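Long-range contacts in probable glutamine synthetase (Pseudomonas aeruginosa, PDB 4HPP), which belongs to the glutamine synthetase family, with an N-terminal beta domain and a larger catalytic domain carrying a magnesium ion and a glutamic acid ligand: residues R67-P72 with N95-D100; S74-E79 with L89-G94; F134-L139 with R154-F159. All blocks are in the same frame, centred on the assembly; numbering follows the deposited sequence.

Contact 1 (R67-P72 with N95-D100)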
ATOM      1  N   ARG A  67      10.822  13.317  47.078  1.00 56.80           N
ATOM      2  CA  ARG A  67       9.547  13.573  46.435  1.00 53.30           C
ATOM      3  C   ARG A  67       9.736  14.591  45.337  1.00 52.29           C
ATOM      4  O   ARG A  67      10.455  15.532  45.537  1.00 50.87           O
ATOM      5  CB  ARG A  67       8.531  14.155  47.399  1.00 52.14           C
ATOM      6  CG  ARG A  67       8.184  13.294  48.579  1.00 61.29           C
ATOM      7  CD  ARG A  67       7.819  11.874  48.189  1.00 60.96           C
ATOM      8  NE  ARG A  67       6.648  11.793  47.326  1.00 62.97           N
ATOM      9  CZ  ARG A  67       6.106  10.640  46.952  1.00 60.77           C
ATOM     10  NH1 ARG A  67       6.639   9.507  47.389  1.00 60.75           N
ATOM     11  NH2 ARG A  67       5.056  10.615  46.139  1.00 57.40           N
ATOM     12  N   LEU A  68       9.067  14.375  44.198  1.00 50.12           N
ATOM     13  CA  LEU A  68       8.995  15.304  43.096  1.00 49.04           C
ATOM     14  C   LEU A  68       7.617  15.940  43.197  1.00 50.73           C
ATOM     15  O   LEU A  68       6.591  15.293  42.907  1.00 45.20           O
ATOM     16  CB  LEU A  68       9.112  14.577  41.745  1.00 41.91           C
ATOM     17  CG  LEU A  68       9.013  15.489  40.508  1.00 44.37           C
ATOM     18  CD1 LEU A  68       9.931  16.703  40.690  1.00 47.30           C
ATOM     19  CD2 LEU A  68       9.310  14.812  39.163  1.00 38.34           C
ATOM     20  N   LEU A  69       7.611  17.205  43.589  1.00 48.63           N
ATOM     21  CA  LEU A  69       6.387  17.894  44.005  1.00 52.73           C
ATOM     22  C   LEU A  69       5.935  18.871  42.917  1.00 49.77           C
ATOM     23  O   LEU A  69       6.506  19.950  42.801  1.00 53.14           O
ATOM     24  CB  LEU A  69       6.674  18.679  45.287  1.00 54.68           C
ATOM     25  CG  LEU A  69       5.579  18.669  46.353  1.00 58.18           C
ATOM     26  CD1 LEU A  69       5.416  17.266  46.894  1.00 54.01           C
ATOM     27  CD2 LEU A  69       5.955  19.635  47.467  1.00 54.71           C
ATOM     28  N   PRO A  70       4.940  18.484  42.099  1.00 47.49           N
ATOM     29  CA  PRO A  70       4.451  19.327  40.985  1.00 52.19           C
ATOM     30  C   PRO A  70       4.001  20.714  41.469  1.00 59.14           C
ATOM     31  O   PRO A  70       3.303  20.833  42.481  1.00 57.81           O
ATOM     32  CB  PRO A  70       3.247  18.548  40.439  1.00 45.87           C
ATOM     33  CG  PRO A  70       2.875  17.616  41.549  1.00 51.87           C
ATOM     34  CD  PRO A  70       4.156  17.253  42.246  1.00 43.99           C
ATOM     35  N   ASP A  71       4.444  21.755  40.776  1.00 59.06           N
ATOM     36  CA  ASP A  71       3.994  23.076  41.088  1.00 56.08           C
ATOM     37  C   ASP A  71       2.780  23.302  40.196  1.00 59.23           C
ATOM     38  O   ASP A  71       2.911  23.264  38.973  1.00 52.85           O
ATOM     39  CB  ASP A  71       5.078  24.076  40.781  1.00 51.20           C
ATOM     40  CG  ASP A  71       4.528  25.440  40.450  1.00 59.22           C
ATOM     41  OD1 ASP A  71       3.483  25.831  41.017  1.00 68.13           O
ATOM     42  OD2 ASP A  71       5.122  26.125  39.598  1.00 56.70           O
ATOM     43  N   PRO A  72       1.591  23.555  40.805  1.00 66.58           N
ATOM     44  CA  PRO A  72       0.346  23.538  39.999  1.00 54.85           C
ATOM     45  C   PRO A  72       0.315  24.643  38.980  1.00 53.86           C
ATOM     46  O   PRO A  72      -0.400  24.539  37.979  1.00 53.66           O
ATOM     47  CB  PRO A  72      -0.761  23.742  41.033  1.00 52.29           C
ATOM     48  CG  PRO A  72      -0.105  23.489  42.378  1.00 53.66           C
ATOM     49  CD  PRO A  72       1.331  23.844  42.239  1.00 59.91           C
ATOM     50  N   ASN A  95       9.294  20.604  41.942  1.00 52.26           N
ATOM     51  CA  ASN A  95      10.530  20.754  42.690  1.00 54.91           C
ATOM     52  C   ASN A  95      10.778  19.450  43.497  1.00 54.20           C
ATOM     53  O   ASN A  95       9.811  18.808  43.929  1.00 60.32           O
ATOM     54  CB  ASN A  95      10.465  21.967  43.626  1.00 49.08           C
ATOM     55  CG  ASN A  95       9.825  23.204  42.996  1.00 49.13           C
ATOM     56  OD1 ASN A  95      10.095  23.568  41.848  1.00 48.20           O
ATOM     57  ND2 ASN A  95       8.971  23.872  43.769  1.00 48.81           N
ATOM     58  N   LEU A  96      12.055  19.073  43.662  1.00 49.97           N
ATOM     59  CA  LEU A  96      12.510  17.936  44.479  1.00 48.07           C
ATOM     60  C   LEU A  96      12.739  18.309  45.933  1.00 53.72           C
ATOM     61  O   LEU A  96      13.417  19.305  46.243  1.00 56.33           O
ATOM     62  CB  LEU A  96      13.816  17.382  43.916  1.00 43.80           C
ATOM     63  CG  LEU A  96      13.765  16.760  42.521  1.00 38.62           C
ATOM     64  CD1 LEU A  96      15.154  16.360  42.039  1.00 44.29           C
ATOM     65  CD2 LEU A  96      12.897  15.518  42.522  1.00 37.98           C
ATOM     66  N   VAL A  97      12.194  17.493  46.829  1.00 53.76           N
ATOM     67  CA  VAL A  97      12.216  17.778  48.273  1.00 58.38           C
ATOM     68  C   VAL A  97      12.406  16.468  49.009  1.00 62.38           C
ATOM     69  O   VAL A  97      12.081  15.436  48.448  1.00 66.82           O
ATOM     70  CB  VAL A  97      10.913  18.477  48.731  1.00 52.39           C
ATOM     71  CG1 VAL A  97      10.711  19.739  47.926  1.00 51.66           C
ATOM     72  CG2 VAL A  97       9.685  17.577  48.553  1.00 48.04           C
ATOM     73  N   GLU A  98      12.946  16.503  50.234  1.00 74.37           N
ATOM     74  CA  GLU A  98      13.089  15.290  51.089  1.00 76.07           C
ATOM     75  C   GLU A  98      11.702  14.903  51.610  1.00 79.85           C
ATOM     76  O   GLU A  98      10.776  15.686  51.410  1.00 88.90           O
ATOM     77  CB  GLU A  98      14.109  15.547  52.200  1.00 79.72           C
ATOM     78  CG  GLU A  98      15.575  15.335  51.755  1.00 80.77           C
ATOM     79  CD  GLU A  98      16.470  16.581  51.911  1.00 91.43           C
ATOM     80  OE1 GLU A  98      16.141  17.483  52.720  1.00103.47           O
ATOM     81  OE2 GLU A  98      17.520  16.679  51.223  1.00 85.82           O
ATOM     82  N   THR A  99      11.504  13.727  52.230  1.00 84.97           N
ATOM     83  CA  THR A  99      10.087  13.225  52.456  1.00 83.59           C
ATOM     84  C   THR A  99       9.152  14.061  53.367  1.00 76.62           C
ATOM     85  O   THR A  99       7.918  13.943  53.276  1.00 77.34           O
ATOM     86  CB  THR A  99       9.980  11.714  52.862  1.00 89.51           C
ATOM     87  OG1 THR A  99      10.981  11.375  53.828  1.00 92.00           O
ATOM     88  CG2 THR A  99      10.121  10.796  51.664  1.00 72.61           C
ATOM     89  N   ASP A 100       9.758  14.892  54.221  1.00 74.80           N
ATOM     90  CA  ASP A 100       9.069  15.778  55.195  1.00 81.11           C
ATOM     91  C   ASP A 100       8.583  17.126  54.637  1.00 86.16           C
ATOM     92  O   ASP A 100       7.823  17.830  55.315  1.00 97.08           O
ATOM     93  CB  ASP A 100      10.001  16.071  56.402  1.00 71.83           C
ATOM     94  CG  ASP A 100      11.450  16.395  55.976  1.00 67.84           C
ATOM     95  OD1 ASP A 100      12.382  16.112  56.732  1.00 69.47           O
ATOM     96  OD2 ASP A 100      11.688  16.920  54.878  1.00 71.48           O
TER
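The hairpin of strands 66-78 and 89-97 in the glutamine synthetase N-terminal domain reaches its far end here, with R67 and L69 bonded antiparallel to V97 and N95. R67 and V97 form one hydrogen-bonded pair: R67 N gives a 2.8 Å bond to V97 O (172° at the hydrogen), and V97 N returns 2.9 Å to R67 O. The second such pair joins L69 N to N95 O at 2.7 Å and N95 N to L69 O at 3.0 Å. Between them lies the non-hydrogen-bonded pair L68 and L96, where L96 CA-H points at R67 O.

In the five-stranded sheet these two strands lie between 9-15 and 39-41, and the two faces differ. On one, L68 and L96 cross obliquely, L68 CD1 resting 3.7 Å from L96 CD2, beside F12 and W41. On the other, V97 CG2 sits 3.8 Å from R67 CB and 4.4 Å from L69 CD2. R67, bent at chi2 and chi3 (-50° and -61°), turns its guanidinium away to the carbonyl of S37, while N95 OD1 takes a bond from R109. V318 and V320 of a second subunit pack on R67 and L69.

Contact 2 (S74-E79 with L89-G94)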
ATOM      1  N   SER A  74       2.608  25.594  36.827  1.00 52.88           N
ATOM      2  CA  SER A  74       3.482  25.363  35.689  1.00 48.04           C
ATOM      3  C   SER A  74       2.873  24.369  34.696  1.00 50.79           C
ATOM      4  O   SER A  74       3.534  24.015  33.730  1.00 47.25           O
ATOM      5  CB  SER A  74       4.747  24.741  36.187  1.00 49.55           C
ATOM      6  OG  SER A  74       4.417  23.471  36.734  1.00 53.57           O
ATOM      7  N   ARG A  75       1.640  23.912  34.950  1.00 41.72           N
ATOM      8  CA  ARG A  75       1.003  22.929  34.103  1.00 42.20           C
ATOM      9  C   ARG A  75       1.004  23.241  32.590  1.00 44.85           C
ATOM     10  O   ARG A  75       0.651  24.336  32.167  1.00 42.91           O
ATOM     11  CB  ARG A  75      -0.416  22.652  34.586  1.00 41.24           C
ATOM     12  CG  ARG A  75      -1.097  21.545  33.779  1.00 38.89           C
ATOM     13  CD  ARG A  75      -2.031  20.747  34.653  1.00 37.15           C
ATOM     14  NE  ARG A  75      -2.675  19.698  33.921  1.00 43.26           N
ATOM     15  CZ  ARG A  75      -3.850  19.199  34.260  1.00 47.86           C
ATOM     16  NH1 ARG A  75      -4.446  19.650  35.353  1.00 50.30           N
ATOM     17  NH2 ARG A  75      -4.423  18.254  33.516  1.00 48.94           N
ATOM     18  N   VAL A  76       1.415  22.252  31.791  1.00 42.95           N
ATOM     19  CA  VAL A  76       1.323  22.332  30.338  1.00 47.05           C
ATOM     20  C   VAL A  76       0.284  21.360  29.813  1.00 47.80           C
ATOM     21  O   VAL A  76       0.289  20.201  30.198  1.00 60.67           O
ATOM     22  CB  VAL A  76       2.703  22.081  29.677  1.00 45.66           C
ATOM     23  CG1 VAL A  76       2.590  22.017  28.151  1.00 40.02           C
ATOM     24  CG2 VAL A  76       3.594  23.254  30.032  1.00 38.67           C
ATOM     25  N   ARG A  77      -0.607  21.841  28.950  1.00 46.23           N
ATOM     26  CA  ARG A  77      -1.689  21.035  28.415  1.00 49.17           C
ATOM     27  C   ARG A  77      -1.706  21.289  26.935  1.00 46.32           C
ATOM     28  O   ARG A  77      -2.131  22.368  26.524  1.00 48.37           O
ATOM     29  CB  ARG A  77      -3.071  21.518  28.942  1.00 60.14           C
ATOM     30  CG  ARG A  77      -3.524  21.254  30.384  1.00 57.32           C
ATOM     31  CD  ARG A  77      -4.986  20.802  30.242  1.00 72.35           C
ATOM     32  NE  ARG A  77      -6.021  21.441  31.093  1.00 91.39           N
ATOM     33  CZ  ARG A  77      -7.328  21.088  31.137  1.00 97.87           C
ATOM     34  NH1 ARG A  77      -7.821  20.082  30.392  1.00 83.96           N
ATOM     35  NH2 ARG A  77      -8.174  21.746  31.934  1.00 94.88           N
ATOM     36  N   VAL A  78      -1.281  20.323  26.124  1.00 42.76           N
ATOM     37  CA  VAL A  78      -1.470  20.426  24.664  1.00 38.16           C
ATOM     38  C   VAL A  78      -2.450  19.325  24.337  1.00 45.98           C
ATOM     39  O   VAL A  78      -2.103  18.128  24.391  1.00 38.16           O
ATOM     40  CB  VAL A  78      -0.170  20.172  23.845  1.00 39.69           C
ATOM     41  CG1 VAL A  78      -0.438  20.244  22.338  1.00 30.48           C
ATOM     42  CG2 VAL A  78       1.032  21.042  24.337  1.00 32.35           C
ATOM     43  N   GLU A  79      -3.677  19.723  23.998  1.00 45.07           N
ATOM     44  CA  GLU A  79      -4.752  18.772  23.801  1.00 43.07           C
ATOM     45  C   GLU A  79      -4.652  18.162  22.435  1.00 44.85           C
ATOM     46  O   GLU A  79      -4.958  16.987  22.250  1.00 47.22           O
ATOM     47  CB  GLU A  79      -6.105  19.456  24.011  1.00 43.00           C
ATOM     48  CG  GLU A  79      -6.201  20.075  25.424  1.00 48.42           C
ATOM     49  CD  GLU A  79      -6.388  19.020  26.530  1.00 46.75           C
ATOM     50  OE1 GLU A  79      -6.844  17.911  26.195  1.00 52.51           O
ATOM     51  OE2 GLU A  79      -6.070  19.264  27.734  1.00 49.14           O
ATOM     52  N   LEU A  89      -0.526  15.928  25.547  1.00 38.42           N
ATOM     53  CA  LEU A  89       0.646  16.099  26.330  1.00 38.17           C
ATOM     54  C   LEU A  89       0.277  16.835  27.574  1.00 37.80           C
ATOM     55  O   LEU A  89      -0.065  17.999  27.517  1.00 51.52           O
ATOM     56  CB  LEU A  89       1.618  16.941  25.528  1.00 39.06           C
ATOM     57  CG  LEU A  89       3.014  17.101  26.172  1.00 44.18           C
ATOM     58  CD1 LEU A  89       3.783  15.787  26.358  1.00 44.94           C
ATOM     59  CD2 LEU A  89       3.846  18.088  25.360  1.00 42.72           C
ATOM     60  N   ASP A  90       0.354  16.185  28.708  1.00 41.81           N
ATOM     61  CA  ASP A  90      -0.068  16.812  29.938  1.00 39.21           C
ATOM     62  C   ASP A  90       0.916  16.573  31.039  1.00 36.61           C
ATOM     63  O   ASP A  90       1.141  15.441  31.422  1.00 40.88           O
ATOM     64  CB  ASP A  90      -1.420  16.254  30.338  1.00 36.86           C
ATOM     65  CG  ASP A  90      -2.119  17.107  31.341  1.00 44.98           C
ATOM     66  OD1 ASP A  90      -1.434  17.933  32.044  1.00 40.41           O
ATOM     67  OD2 ASP A  90      -3.377  16.945  31.422  1.00 46.59           O
ATOM     68  N   TYR A  91       1.512  17.628  31.569  1.00 34.48           N
ATOM     69  CA  TYR A  91       2.520  17.443  32.641  1.00 38.38           C
ATOM     70  C   TYR A  91       2.724  18.756  33.375  1.00 38.84           C
ATOM     71  O   TYR A  91       2.377  19.807  32.852  1.00 44.66           O
ATOM     72  CB  TYR A  91       3.903  16.963  32.063  1.00 38.27           C
ATOM     73  CG  TYR A  91       4.527  18.023  31.202  1.00 35.69           C
ATOM     74  CD1 TYR A  91       5.299  19.045  31.749  1.00 39.22           C
ATOM     75  CD2 TYR A  91       4.328  18.021  29.831  1.00 31.58           C
ATOM     76  CE1 TYR A  91       5.881  20.035  30.922  1.00 38.80           C
ATOM     77  CE2 TYR A  91       4.911  18.978  29.001  1.00 35.25           C
ATOM     78  CZ  TYR A  91       5.668  20.003  29.550  1.00 41.15           C
ATOM     79  OH  TYR A  91       6.182  20.979  28.706  1.00 42.32           O
ATOM     80  N   LEU A  92       3.301  18.660  34.566  1.00 39.85           N
ATOM     81  CA  LEU A  92       3.614  19.766  35.459  1.00 44.13           C
ATOM     82  C   LEU A  92       5.086  19.681  35.921  1.00 51.41           C
ATOM     83  O   LEU A  92       5.602  18.582  36.218  1.00 49.94           O
ATOM     84  CB  LEU A  92       2.759  19.671  36.733  1.00 41.27           C
ATOM     85  CG  LEU A  92       1.248  19.744  36.668  1.00 41.76           C
ATOM     86  CD1 LEU A  92       0.657  18.379  36.397  1.00 40.83           C
ATOM     87  CD2 LEU A  92       0.675  20.286  37.968  1.00 41.90           C
ATOM     88  N   HIS A  93       5.738  20.841  36.014  1.00 51.60           N
ATOM     89  CA  HIS A  93       7.075  20.948  36.545  1.00 46.17           C
ATOM     90  C   HIS A  93       6.978  20.861  38.035  1.00 53.02           C
ATOM     91  O   HIS A  93       5.998  21.341  38.638  1.00 57.50           O
ATOM     92  CB  HIS A  93       7.714  22.249  36.152  1.00 40.43           C
ATOM     93  CG  HIS A  93       7.729  22.482  34.684  1.00 43.10           C
ATOM     94  ND1 HIS A  93       8.837  22.274  33.927  1.00 43.69           N
ATOM     95  CD2 HIS A  93       6.718  22.931  33.811  1.00 43.84           C
ATOM     96  CE1 HIS A  93       8.543  22.555  32.620  1.00 49.15           C
ATOM     97  NE2 HIS A  93       7.244  22.958  32.550  1.00 47.54           N
ATOM     98  N   GLY A  94       7.986  20.242  38.645  1.00 45.55           N
ATOM     99  CA  GLY A  94       7.958  20.021  40.053  1.00 50.72           C
ATOM    100  C   GLY A  94       9.301  20.381  40.631  1.00 55.18           C
ATOM    101  O   GLY A  94      10.322  20.470  39.904  1.00 57.83           O
TER
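D90 OD2 is gripped by two arginines: R75 NH2 at 2.7 Å from across the hairpin, and R8 NE from the same chain. R75 approaches the carboxylate side-on, adding a bond from NE to D90 OD1 of 2.9 Å, so each oxygen meets its own nitrogen through its syn lone pair. The guanidinium and carboxylate planes are only 21° apart, which makes this a nearly coplanar two-bond salt bridge and limits rotation of both groups. R75 reaches it with CG anti to the backbone N (chi1 -176°) and a bend at chi2, laying CB and CD against L92 CG. With two cationic partners, D90 is probably well stabilised as the carboxylate.

The backbone pairs are antiparallel. V76 pairs with Y91, V76 N to Y91 O being 2.8 Å, and V78 pairs with L89 in the same hydrogen-bonded manner. On the face opposite D90, V76 runs along Y91 and sets CB over one face of the phenol ring, 4.0 Å from its centroid and 24° off the normal, a CH-pi contact. V78 CB meets L89 CB at 4.1 Å. Beyond the paired residues, H93 N makes a weak 3.0 Å bond to S74 OG, which also bonds to D71 O.

Helix 196-216 packs on V76, L89 and H93, its N204 OD1 bonding both Y91 OH and H93 NE2, with A170 beside V76 and V78. L150 of a second subunit reaches Y91, while strand 9-15 continues the sheet alongside 89-94.

Contact 3 (F134-L139 with R154-F159)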
ATOM      1  N   PHE A 134      17.027  24.618  16.237  1.00 38.37           N
ATOM      2  CA  PHE A 134      17.024  23.174  16.124  1.00 38.01           C
ATOM      3  C   PHE A 134      17.055  22.710  14.660  1.00 35.81           C
ATOM      4  O   PHE A 134      16.766  23.493  13.706  1.00 41.43           O
ATOM      5  CB  PHE A 134      15.804  22.588  16.879  1.00 38.83           C
ATOM      6  CG  PHE A 134      14.443  23.019  16.300  1.00 43.86           C
ATOM      7  CD1 PHE A 134      13.806  24.202  16.744  1.00 37.33           C
ATOM      8  CD2 PHE A 134      13.781  22.214  15.363  1.00 36.96           C
ATOM      9  CE1 PHE A 134      12.605  24.580  16.234  1.00 31.57           C
ATOM     10  CE2 PHE A 134      12.554  22.602  14.866  1.00 40.15           C
ATOM     11  CZ  PHE A 134      11.978  23.783  15.277  1.00 33.50           C
ATOM     12  N   SER A 135      17.360  21.438  14.495  1.00 29.12           N
ATOM     13  CA  SER A 135      17.367  20.782  13.204  1.00 33.31           C
ATOM     14  C   SER A 135      16.085  20.066  13.148  1.00 37.94           C
ATOM     15  O   SER A 135      15.686  19.454  14.157  1.00 40.93           O
ATOM     16  CB  SER A 135      18.444  19.661  13.141  1.00 38.93           C
ATOM     17  OG  SER A 135      19.774  20.166  13.034  1.00 43.27           O
ATOM     18  N   LEU A 136      15.449  20.108  11.978  1.00 40.88           N
ATOM     19  CA  LEU A 136      14.261  19.315  11.665  1.00 37.98           C
ATOM     20  C   LEU A 136      14.627  18.270  10.640  1.00 41.57           C
ATOM     21  O   LEU A 136      14.887  18.605   9.484  1.00 44.70           O
ATOM     22  CB  LEU A 136      13.102  20.193  11.149  1.00 35.72           C
ATOM     23  CG  LEU A 136      11.745  19.492  11.031  1.00 32.63           C
ATOM     24  CD1 LEU A 136      11.294  19.006  12.385  1.00 34.22           C
ATOM     25  CD2 LEU A 136      10.657  20.378  10.452  1.00 32.85           C
ATOM     26  N   LEU A 137      14.644  17.011  11.082  1.00 48.99           N
ATOM     27  CA  LEU A 137      15.009  15.861  10.255  1.00 46.46           C
ATOM     28  C   LEU A 137      13.817  15.042   9.860  1.00 47.91           C
ATOM     29  O   LEU A 137      12.865  14.822  10.662  1.00 47.08           O
ATOM     30  CB  LEU A 137      16.014  14.969  10.989  1.00 50.21           C
ATOM     31  CG  LEU A 137      17.131  15.819  11.612  1.00 52.40           C
ATOM     32  CD1 LEU A 137      18.031  14.986  12.512  1.00 46.94           C
ATOM     33  CD2 LEU A 137      17.867  16.486  10.459  1.00 51.34           C
ATOM     34  N   GLY A 138      13.871  14.635   8.593  1.00 45.46           N
ATOM     35  CA  GLY A 138      13.006  13.613   8.031  1.00 41.94           C
ATOM     36  C   GLY A 138      12.088  14.206   6.990  1.00 49.37           C
ATOM     37  O   GLY A 138      11.145  13.552   6.550  1.00 52.61           O
ATOM     38  N   LEU A 139      12.300  15.472   6.632  1.00 48.58           N
ATOM     39  CA  LEU A 139      11.271  16.137   5.857  1.00 49.90           C
ATOM     40  C   LEU A 139      11.296  15.512   4.487  1.00 55.79           C
ATOM     41  O   LEU A 139      12.344  15.113   4.001  1.00 55.70           O
ATOM     42  CB  LEU A 139      11.457  17.647   5.786  1.00 37.23           C
ATOM     43  CG  LEU A 139      11.291  18.475   7.050  1.00 33.63           C
ATOM     44  CD1 LEU A 139      11.707  19.965   6.788  1.00 29.95           C
ATOM     45  CD2 LEU A 139       9.868  18.341   7.503  1.00 37.09           C
ATOM     46  N   ARG A 154       8.484  26.693   3.701  1.00 38.70           N
ATOM     47  CA  ARG A 154       7.517  25.842   3.027  1.00 34.56           C
ATOM     48  C   ARG A 154       7.826  24.379   3.061  1.00 41.75           C
ATOM     49  O   ARG A 154       6.877  23.579   3.099  1.00 44.37           O
ATOM     50  CB  ARG A 154       7.341  26.269   1.594  1.00 30.07           C
ATOM     51  CG  ARG A 154       6.687  27.632   1.515  1.00 42.06           C
ATOM     52  CD  ARG A 154       5.561  27.863   2.541  1.00 38.31           C
ATOM     53  NE  ARG A 154       4.308  27.300   2.063  1.00 35.67           N
ATOM     54  CZ  ARG A 154       3.105  27.610   2.589  1.00 41.28           C
ATOM     55  NH1 ARG A 154       2.984  28.423   3.671  1.00 28.37           N
ATOM     56  NH2 ARG A 154       2.004  27.096   2.041  1.00 38.18           N
ATOM     57  N   ALA A 155       9.123  24.010   3.041  1.00 40.74           N
ATOM     58  CA  ALA A 155       9.494  22.591   2.971  1.00 39.45           C
ATOM     59  C   ALA A 155       9.006  21.871   4.199  1.00 40.96           C
ATOM     60  O   ALA A 155       8.735  20.649   4.165  1.00 41.17           O
ATOM     61  CB  ALA A 155      11.007  22.379   2.807  1.00 36.73           C
ATOM     62  N   ALA A 156       8.868  22.639   5.280  1.00 43.98           N
ATOM     63  CA  ALA A 156       8.485  22.096   6.600  1.00 42.64           C
ATOM     64  C   ALA A 156       7.002  21.687   6.636  1.00 40.77           C
ATOM     65  O   ALA A 156       6.561  21.097   7.630  1.00 36.56           O
ATOM     66  CB  ALA A 156       8.804  23.088   7.703  1.00 38.69           C
ATOM     67  N   GLY A 157       6.287  21.932   5.531  1.00 33.86           N
ATOM     68  CA  GLY A 157       4.906  21.463   5.378  1.00 45.78           C
ATOM     69  C   GLY A 157       3.993  22.055   6.463  1.00 39.72           C
ATOM     70  O   GLY A 157       4.042  23.259   6.704  1.00 35.35           O
ATOM     71  N   GLN A 158       3.259  21.178   7.149  1.00 37.25           N
ATOM     72  CA  GLN A 158       2.328  21.560   8.269  1.00 44.19           C
ATOM     73  C   GLN A 158       3.003  21.732   9.667  1.00 42.59           C
ATOM     74  O   GLN A 158       2.322  22.059  10.673  1.00 35.62           O
ATOM     75  CB  GLN A 158       1.114  20.569   8.378  1.00 39.58           C
ATOM     76  CG  GLN A 158       0.201  20.527   7.149  1.00 41.15           C
ATOM     77  CD  GLN A 158      -0.277  19.134   6.699  1.00 46.70           C
ATOM     78  OE1 GLN A 158      -0.571  18.248   7.511  1.00 51.03           O
ATOM     79  NE2 GLN A 158      -0.391  18.955   5.381  1.00 45.11           N
ATOM     80  N   PHE A 159       4.312  21.495   9.721  1.00 34.58           N
ATOM     81  CA  PHE A 159       5.047  21.484  10.998  1.00 36.32           C
ATOM     82  C   PHE A 159       5.070  22.861  11.636  1.00 35.86           C
ATOM     83  O   PHE A 159       4.638  22.996  12.778  1.00 51.38           O
ATOM     84  CB  PHE A 159       6.498  20.922  10.873  1.00 37.56           C
ATOM     85  CG  PHE A 159       7.281  21.025  12.153  1.00 35.67           C
ATOM     86  CD1 PHE A 159       7.064  20.098  13.180  1.00 32.29           C
ATOM     87  CD2 PHE A 159       8.179  22.072  12.348  1.00 32.57           C
ATOM     88  CE1 PHE A 159       7.723  20.219  14.374  1.00 32.77           C
ATOM     89  CE2 PHE A 159       8.830  22.204  13.535  1.00 33.38           C
ATOM     90  CZ  PHE A 159       8.606  21.275  14.553  1.00 35.59           C
TER
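F134 and L136, on strand 124-137 of the catalytic-domain sheet, pack against F159, the first residue of helix 159-169, and the turn that leads into it. That turn, type II' from A156 to F159, links helix 150-155 to helix 159-169. G157 takes its positive phi as the chain leaves the first helix, and F159 N closes the turn on A156 O at 3.1 Å.

The aromatic contact is edge to edge. The two phenylalanines point at each other, and F134 CZ stops 3.9 Å from F159 CE2, each near the plane of the other ring. F134 also meets the ring of F222, the two planes turned about 20° apart.

The CH-pi contact belongs to L136. Its CD1 stands over the centre of the F159 ring, 4.1 Å from the centroid and just 8° off the normal, while its other methyl, CD2, lies 3.6 Å from F159 CD2. F159 extends CG anti to the backbone N (chi1 175°), a setting that carries the ring out to the strand. V212 and M216 of helix 196-216 also pack on this ring, and Y186 of the adjoining strand touches F134, L136 and A156.

Aliphatic side chains complete the join. L136 CD2 approaches A156 CB at 4.3 Å. L139, past the strand end, turns its side chain back to the end of helix 150-155, where its CD1 rests on the backbone, 3.9 Å from A156 CA and 4.0 Å from A155 O.

How the contacts relate
Contacts 1 and 2 are two lengths of one hairpin, strands 66-78 and 89-97, contact 2 nested within the loop closed by contact 1. They meet through D71 N and H93 O, 2.7 Å apart. Contact 2 is mostly buried and adds a salt bridge to its backbone ladder; contact 1 is partly buried, relies on the ladder and a few leucine and valine contacts, buries less area, and has more of its residues beside the second subunit. Contact 3 belongs to the catalytic domain, its centre 25 Å from that of contact 2. Also largely buried, it joins a strand to a helix-connecting turn through apolar side chains, with no hydrogen bond between the two segments.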